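Local coordinates for protein serine--tRNA ligase, cytoplasmic (Candida albicans, PDB 3QO5) that attaches serine to tRNA(Ser) in two steps, activating the amino acid with ATP to seryl-AMP before passing it to the acceptor end of the tRNA, at residues Ile192-Leu197 and Glu429-Tyr434; His296-Ile301 and Ala407-Ile412. All blocks are in the same frame, centred on the assembly; numbering follows the deposited sequence.

After the N-terminal tRNA-binding region, the chain enters the catalytic core and runs through helix 183-200, the long motif 1 helix of class II synthetases. Contact 1 closes the larger loop: the chain passes through most strands of the central, largely antiparallel sheet before 429-434, just past motif 3, packs on 192-197. Nested inside that loop is contact 2, where the second strand of motif 2, 297-307, meets the start of the motif 3 helix 408-419, 106 residues later. The two contacts touch mainly through Ile192, whose CG1 is 3.9 Å from Thr408 CG2 and whose CD1 packs near Glu299 CB; Leu196 also packs on Ile301. Helix 183-200 thus joins motif 2 and motif 3 to the C-terminal segment.

Contact 1: residues Ile192-Leu197 and Glu429-Tyr434; sequences INYGLL and EVLRKY. Unlike the reference sequence in segment 192-197: Leu197 (reference Ser).
The motif 1 helix of the class II synthetase core, 183-200, offers Tyr194 as the main surface on which Val430, Leu431 and Tyr434 settle. Val430 puts its CG2 over one face of the Tyr194 ring, a CH-pi contact with CG2 4.1 Å from the ring centroid. Leu431 reaches the root of the same side chain, its CD2 lying 3.8 Å from Tyr194 CB. With CG anti to the backbone N (chi1 174°), the Tyr194 ring stands out from its helix, alongside Val430, and its OH bonds beyond the contact to Ser329. The same motif 1 helix also meets the second subunit: Asn193 OD1 accepts from Gln189 NE2 of that chain. Asn193 CB packs 3.8 Å from Tyr434 CD1, and a water accepts from Asn193 ND2 (2.8 Å) and donates to Tyr434 O. Tyr434 runs its ring along the helix, one face toward Tyr194 N, and crosses the Tyr194 side chain at about a right angle, CE2 being 3.7 Å from Tyr194 CB. Its OH sits in the plane of the Tyr194 ring, at the edge, and 3.7 Å from Leu197 CD1; buried there among carbons, this hydroxyl has no hydrogen-bonding partner in the model.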
loop_
_atom_site.group_PDB
_atom_site.type_symbol
_atom_site.label_atom_id
_atom_site.label_comp_id
_atom_site.label_asym_id
_atom_site.label_seq_id
_atom_site.Cartn_x
_atom_site.Cartn_y
_atom_site.Cartn_z
ATOM N N ILE A 192 -0.083 -14.399 6.229
ATOM C CA ILE A 192 0.682 -13.322 6.824
ATOM C C ILE A 192 0.984 -13.636 8.280
ATOM O O ILE A 192 2.127 -13.573 8.725
ATOM C CB ILE A 192 -0.078 -11.994 6.716
ATOM C CG1 ILE A 192 -0.083 -11.527 5.259
ATOM C CG2 ILE A 192 0.579 -10.919 7.603
ATOM C CD1 ILE A 192 -1.120 -10.413 4.981
ATOM N N ASN A 193 -0.044 -14.004 9.019
ATOM C CA ASN A 193 0.151 -14.198 10.447
ATOM C C ASN A 193 0.872 -15.500 10.746
ATOM O O ASN A 193 1.738 -15.551 11.620
ATOM C CB ASN A 193 -1.190 -14.145 11.162
ATOM C CG ASN A 193 -1.790 -12.758 11.101
ATOM O OD1 ASN A 193 -1.116 -11.764 11.332
ATOM N ND2 ASN A 193 -3.045 -12.687 10.707
ATOM N N TYR A 194 0.538 -16.553 10.002
ATOM C CA TYR A 194 1.255 -17.818 10.148
ATOM C C TYR A 194 2.725 -17.551 9.812
ATOM O O TYR A 194 3.631 -17.968 10.524
ATOM C CB TYR A 194 0.639 -18.940 9.293
ATOM C CG TYR A 194 1.457 -20.206 9.328
ATOM C CD1 TYR A 194 1.805 -20.798 10.547
ATOM C CD2 TYR A 194 1.943 -20.778 8.161
ATOM C CE1 TYR A 194 2.586 -21.933 10.600
ATOM C CE2 TYR A 194 2.721 -21.941 8.195
ATOM C CZ TYR A 194 3.038 -22.506 9.409
ATOM O OH TYR A 194 3.814 -23.619 9.434
ATOM N N GLY A 195 2.963 -16.839 8.713
ATOM C CA GLY A 195 4.327 -16.524 8.324
ATOM C C GLY A 195 5.130 -15.767 9.384
ATOM O O GLY A 195 6.291 -16.092 9.656
ATOM N N LEU A 196 4.533 -14.729 9.963
ATOM C CA LEU A 196 5.209 -13.955 11.010
ATOM C C LEU A 196 5.475 -14.832 12.226
ATOM O O LEU A 196 6.569 -14.807 12.769
ATOM C CB LEU A 196 4.344 -12.756 11.419
ATOM C CG LEU A 196 4.249 -11.645 10.382
ATOM C CD1 LEU A 196 3.210 -10.604 10.819
ATOM C CD2 LEU A 196 5.640 -10.980 10.183
ATOM N N LEU A 197 4.492 -15.646 12.627
ATOM C CA LEU A 197 4.690 -16.548 13.755
ATOM C C LEU A 197 5.801 -17.567 13.480
ATOM O O LEU A 197 6.605 -17.876 14.362
ATOM C CB LEU A 197 3.387 -17.246 14.146
ATOM C CG LEU A 197 3.541 -18.183 15.358
ATOM C CD1 LEU A 197 2.288 -18.196 16.211
ATOM C CD2 LEU A 197 3.865 -19.589 14.928
ATOM N N GLU A 429 -4.231 -27.471 7.411
ATOM C CA GLU A 429 -4.311 -27.593 8.859
ATOM C C GLU A 429 -3.618 -26.444 9.595
ATOM O O GLU A 429 -4.225 -25.830 10.483
ATOM C CB GLU A 429 -3.774 -28.959 9.311
ATOM C CG GLU A 429 -4.213 -29.389 10.718
ATOM C CD GLU A 429 -3.494 -28.615 11.819
ATOM O OE1 GLU A 429 -2.373 -28.132 11.555
ATOM O OE2 GLU A 429 -4.039 -28.485 12.947
ATOM N N VAL A 430 -2.381 -26.109 9.232
ATOM C CA VAL A 430 -1.701 -25.025 9.975
ATOM C C VAL A 430 -2.381 -23.665 9.860
ATOM O O VAL A 430 -2.200 -22.805 10.710
ATOM C CB VAL A 430 -0.211 -24.854 9.586
ATOM C CG1 VAL A 430 0.568 -26.120 9.872
ATOM C CG2 VAL A 430 -0.083 -24.464 8.107
ATOM N N LEU A 431 -3.201 -23.476 8.842
ATOM C CA LEU A 431 -3.861 -22.195 8.663
ATOM C C LEU A 431 -5.195 -22.090 9.389
ATOM O O LEU A 431 -5.725 -20.998 9.541
ATOM C CB LEU A 431 -4.048 -21.878 7.165
ATOM C CG LEU A 431 -2.722 -21.773 6.412
ATOM C CD1 LEU A 431 -3.009 -21.431 4.957
ATOM C CD2 LEU A 431 -1.748 -20.745 7.014
ATOM N N ARG A 432 -5.756 -23.223 9.785
ATOM C CA ARG A 432 -7.120 -23.237 10.313
ATOM C C ARG A 432 -7.363 -22.329 11.512
ATOM O O ARG A 432 -8.390 -21.660 11.564
ATOM C CB ARG A 432 -7.560 -24.660 10.640
ATOM C CG ARG A 432 -7.700 -25.472 9.400
ATOM C CD ARG A 432 -8.005 -26.916 9.664
ATOM N NE ARG A 432 -7.839 -27.679 8.437
ATOM C CZ ARG A 432 -7.818 -29.006 8.378
ATOM N NH1 ARG A 432 -7.969 -29.722 9.483
ATOM N NH2 ARG A 432 -7.653 -29.617 7.215
ATOM N N LYS A 433 -6.442 -22.326 12.477
ATOM C CA LYS A 433 -6.588 -21.509 13.692
ATOM C C LYS A 433 -6.675 -20.021 13.372
ATOM O O LYS A 433 -7.136 -19.239 14.215
ATOM C CB LYS A 433 -5.495 -21.731 14.757
ATOM C CG LYS A 433 -4.087 -21.311 14.348
ATOM C CD LYS A 433 -3.014 -21.968 15.214
ATOM C CE LYS A 433 -2.349 -23.162 14.499
ATOM N NZ LYS A 433 -1.146 -22.817 13.662
ATOM N N TYR A 434 -6.254 -19.623 12.169
ATOM C CA TYR A 434 -6.205 -18.186 11.831
ATOM C C TYR A 434 -7.470 -17.743 11.140
ATOM O O TYR A 434 -7.597 -16.590 10.737
ATOM C CB TYR A 434 -4.984 -17.854 10.967
ATOM C CG TYR A 434 -3.659 -18.127 11.615
ATOM C CD1 TYR A 434 -3.047 -17.203 12.456
ATOM C CD2 TYR A 434 -3.042 -19.352 11.423
ATOM C CE1 TYR A 434 -1.838 -17.494 13.053
ATOM C CE2 TYR A 434 -1.840 -19.647 12.010
ATOM C CZ TYR A 434 -1.236 -18.713 12.822
ATOM O OH TYR A 434 -0.034 -19.037 13.402
HETATM O O HOH W 1 -5.189 -14.509 10.520
#

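Contact 2: residues His296-Ile301 and Ala407-Ile412; sequences HAFEKI and ATERTI
Glu299 and Thr408 join the second strand of motif 2, 297-307, to the start of the motif 3 helix 408-419 through the backbone: Thr408 N donates to Glu299 O (3.0 Å). One residue further along the strand and one back from the helix, Lys300 and Ala407 form an antiparallel non-hydrogen-bonded bridge with their CA atoms 4.3 Å apart. Ala407 is both the last residue of strand 399-407 and the N-cap of the helix, and its O takes Thr411 N and Thr411 OG1 together. A side chain makes the second polar link. Glu409 points at the strand, and the bend at chi2 (89°) brings OE1 to Glu299 N, met on the syn side at 2.9 Å, nearly straight at 167°. The other oxygen, Glu409 OE2, comes within 2.6 Å of Glu299 OE1, so close that one of the two acids probably carries a proton. Glu409 OE1 also lies close to Phe298 CB, at 3.2 Å; apolar packing is sparse, with Lys300 CE 4.3 Å from Ala407 CB. Lys300 adjoins Glu302 and Thr404, which by similarity bind L-serine, so the contact borders the probable serine pocket. Glu299 OE2 bonds to Ser276 OG on strand 269-278, while Asn188 of the motif 1 helix 183-200 holds both Glu299 OE1 and Thr408 OG1. The helix start, its axis at 91° to strand 297-301, is therefore set between the central sheet and helix 183-200.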
loop_
_atom_site.group_PDB
_atom_site.type_symbol
_atom_site.label_atom_id
_atom_site.label_comp_id
_atom_site.label_asym_id
_atom_site.label_seq_id
_atom_site.Cartn_x
_atom_site.Cartn_y
_atom_site.Cartn_z
ATOM N N HIS A 296 -0.196 -6.657 -9.737
ATOM C CA HIS A 296 0.604 -5.465 -9.501
ATOM C C HIS A 296 0.804 -5.157 -8.026
ATOM O O HIS A 296 1.709 -4.419 -7.664
ATOM C CB HIS A 296 -0.045 -4.269 -10.195
ATOM C CG HIS A 296 -0.020 -4.374 -11.690
ATOM N ND1 HIS A 296 1.139 -4.214 -12.420
ATOM C CD2 HIS A 296 -1.010 -4.575 -12.594
ATOM C CE1 HIS A 296 0.870 -4.353 -13.706
ATOM N NE2 HIS A 296 -0.427 -4.562 -13.836
ATOM N N ALA A 297 -0.072 -5.675 -7.184
ATOM C CA ALA A 297 -0.029 -5.375 -5.760
ATOM C C ALA A 297 -0.329 -6.639 -4.984
ATOM O O ALA A 297 -1.281 -7.330 -5.324
ATOM C CB ALA A 297 -1.016 -4.266 -5.392
ATOM N N PHE A 298 0.489 -6.966 -3.985
ATOM C CA PHE A 298 0.303 -8.206 -3.259
ATOM C C PHE A 298 1.084 -8.081 -1.982
ATOM O O PHE A 298 1.877 -7.162 -1.829
ATOM C CB PHE A 298 0.794 -9.432 -4.081
ATOM C CG PHE A 298 2.216 -9.329 -4.528
ATOM C CD1 PHE A 298 3.231 -9.760 -3.697
ATOM C CD2 PHE A 298 2.547 -8.717 -5.724
ATOM C CE1 PHE A 298 4.569 -9.667 -4.086
ATOM C CE2 PHE A 298 3.869 -8.609 -6.128
ATOM C CZ PHE A 298 4.892 -9.074 -5.296
ATOM N N GLU A 299 0.900 -9.024 -1.069
ATOM C CA GLU A 299 1.639 -8.972 0.184
ATOM C C GLU A 299 2.742 -10.013 0.205
ATOM O O GLU A 299 2.686 -11.017 -0.494
ATOM C CB GLU A 299 0.712 -9.164 1.382
ATOM C CG GLU A 299 -0.168 -7.966 1.652
ATOM C CD GLU A 299 -1.204 -7.768 0.588
ATOM O OE1 GLU A 299 -2.079 -8.657 0.407
ATOM O OE2 GLU A 299 -1.109 -6.728 -0.093
ATOM N N LYS A 300 3.791 -9.737 0.958
ATOM C CA LYS A 300 4.885 -10.675 1.058
ATOM C C LYS A 300 5.490 -10.667 2.461
ATOM O O LYS A 300 5.727 -9.590 3.055
ATOM C CB LYS A 300 5.953 -10.297 0.035
ATOM C CG LYS A 300 7.132 -11.229 -0.064
ATOM C CD LYS A 300 8.171 -10.695 -1.074
ATOM C CE LYS A 300 7.838 -11.132 -2.478
ATOM N NZ LYS A 300 8.937 -10.897 -3.461
ATOM N N ILE A 301 5.775 -11.865 2.967
ATOM C CA ILE A 301 6.646 -11.994 4.105
ATOM C C ILE A 301 8.025 -12.325 3.579
ATOM O O ILE A 301 8.202 -13.319 2.861
ATOM C CB ILE A 301 6.220 -13.131 5.067
ATOM C CG1 ILE A 301 4.748 -13.017 5.482
ATOM C CG2 ILE A 301 7.166 -13.182 6.276
ATOM C CD1 ILE A 301 4.441 -11.732 6.218
ATOM N N ALA A 407 5.145 -14.987 -0.819
ATOM C CA ALA A 407 4.297 -14.059 -1.572
ATOM C C ALA A 407 2.873 -14.582 -1.424
ATOM O O ALA A 407 2.536 -15.624 -1.997
ATOM C CB ALA A 407 4.720 -14.010 -3.040
ATOM N N THR A 408 2.061 -13.915 -0.607
ATOM C CA THR A 408 0.894 -14.582 -0.032
ATOM C C THR A 408 -0.198 -14.927 -1.048
ATOM O O THR A 408 -0.779 -15.997 -0.979
ATOM C CB THR A 408 0.299 -13.831 1.226
ATOM O OG1 THR A 408 -0.098 -12.516 0.865
ATOM C CG2 THR A 408 1.335 -13.763 2.367
ATOM N N GLU A 409 -0.531 -14.001 -1.939
ATOM C CA GLU A 409 -1.537 -14.318 -2.952
ATOM C C GLU A 409 -1.059 -15.468 -3.869
ATOM O O GLU A 409 -1.820 -16.365 -4.212
ATOM C CB GLU A 409 -1.885 -13.075 -3.778
ATOM C CG GLU A 409 -2.883 -12.114 -3.033
ATOM C CD GLU A 409 -2.207 -11.069 -2.136
ATOM O OE1 GLU A 409 -0.974 -11.106 -1.984
ATOM O OE2 GLU A 409 -2.919 -10.221 -1.556
ATOM N N ARG A 410 0.213 -15.467 -4.222
ATOM C CA ARG A 410 0.747 -16.501 -5.067
ATOM C C ARG A 410 0.760 -17.822 -4.297
ATOM O O ARG A 410 0.505 -18.885 -4.851
ATOM C CB ARG A 410 2.142 -16.144 -5.574
ATOM C CG ARG A 410 2.790 -17.241 -6.454
ATOM C CD ARG A 410 4.115 -16.712 -6.924
ATOM N NE ARG A 410 3.965 -15.658 -7.911
ATOM C CZ ARG A 410 4.901 -15.328 -8.788
ATOM N NH1 ARG A 410 6.092 -15.904 -8.716
ATOM N NH2 ARG A 410 4.684 -14.355 -9.664
ATOM N N THR A 411 1.081 -17.747 -3.014
ATOM C CA THR A 411 1.045 -18.935 -2.193
ATOM C C THR A 411 -0.393 -19.454 -2.064
ATOM O O THR A 411 -0.633 -20.658 -2.092
ATOM C CB THR A 411 1.634 -18.668 -0.806
ATOM O OG1 THR A 411 3.020 -18.323 -0.949
ATOM C CG2 THR A 411 1.493 -19.888 0.071
ATOM N N ILE A 412 -1.362 -18.544 -2.013
ATOM C CA ILE A 412 -2.753 -18.968 -2.007
ATOM C C ILE A 412 -3.069 -19.779 -3.282
ATOM O O ILE A 412 -3.730 -20.809 -3.230
ATOM C CB ILE A 412 -3.700 -17.778 -1.888
ATOM C CG1 ILE A 412 -3.653 -17.187 -0.482
ATOM C CG2 ILE A 412 -5.116 -18.213 -2.266
ATOM C CD1 ILE A 412 -4.454 -15.902 -0.337
#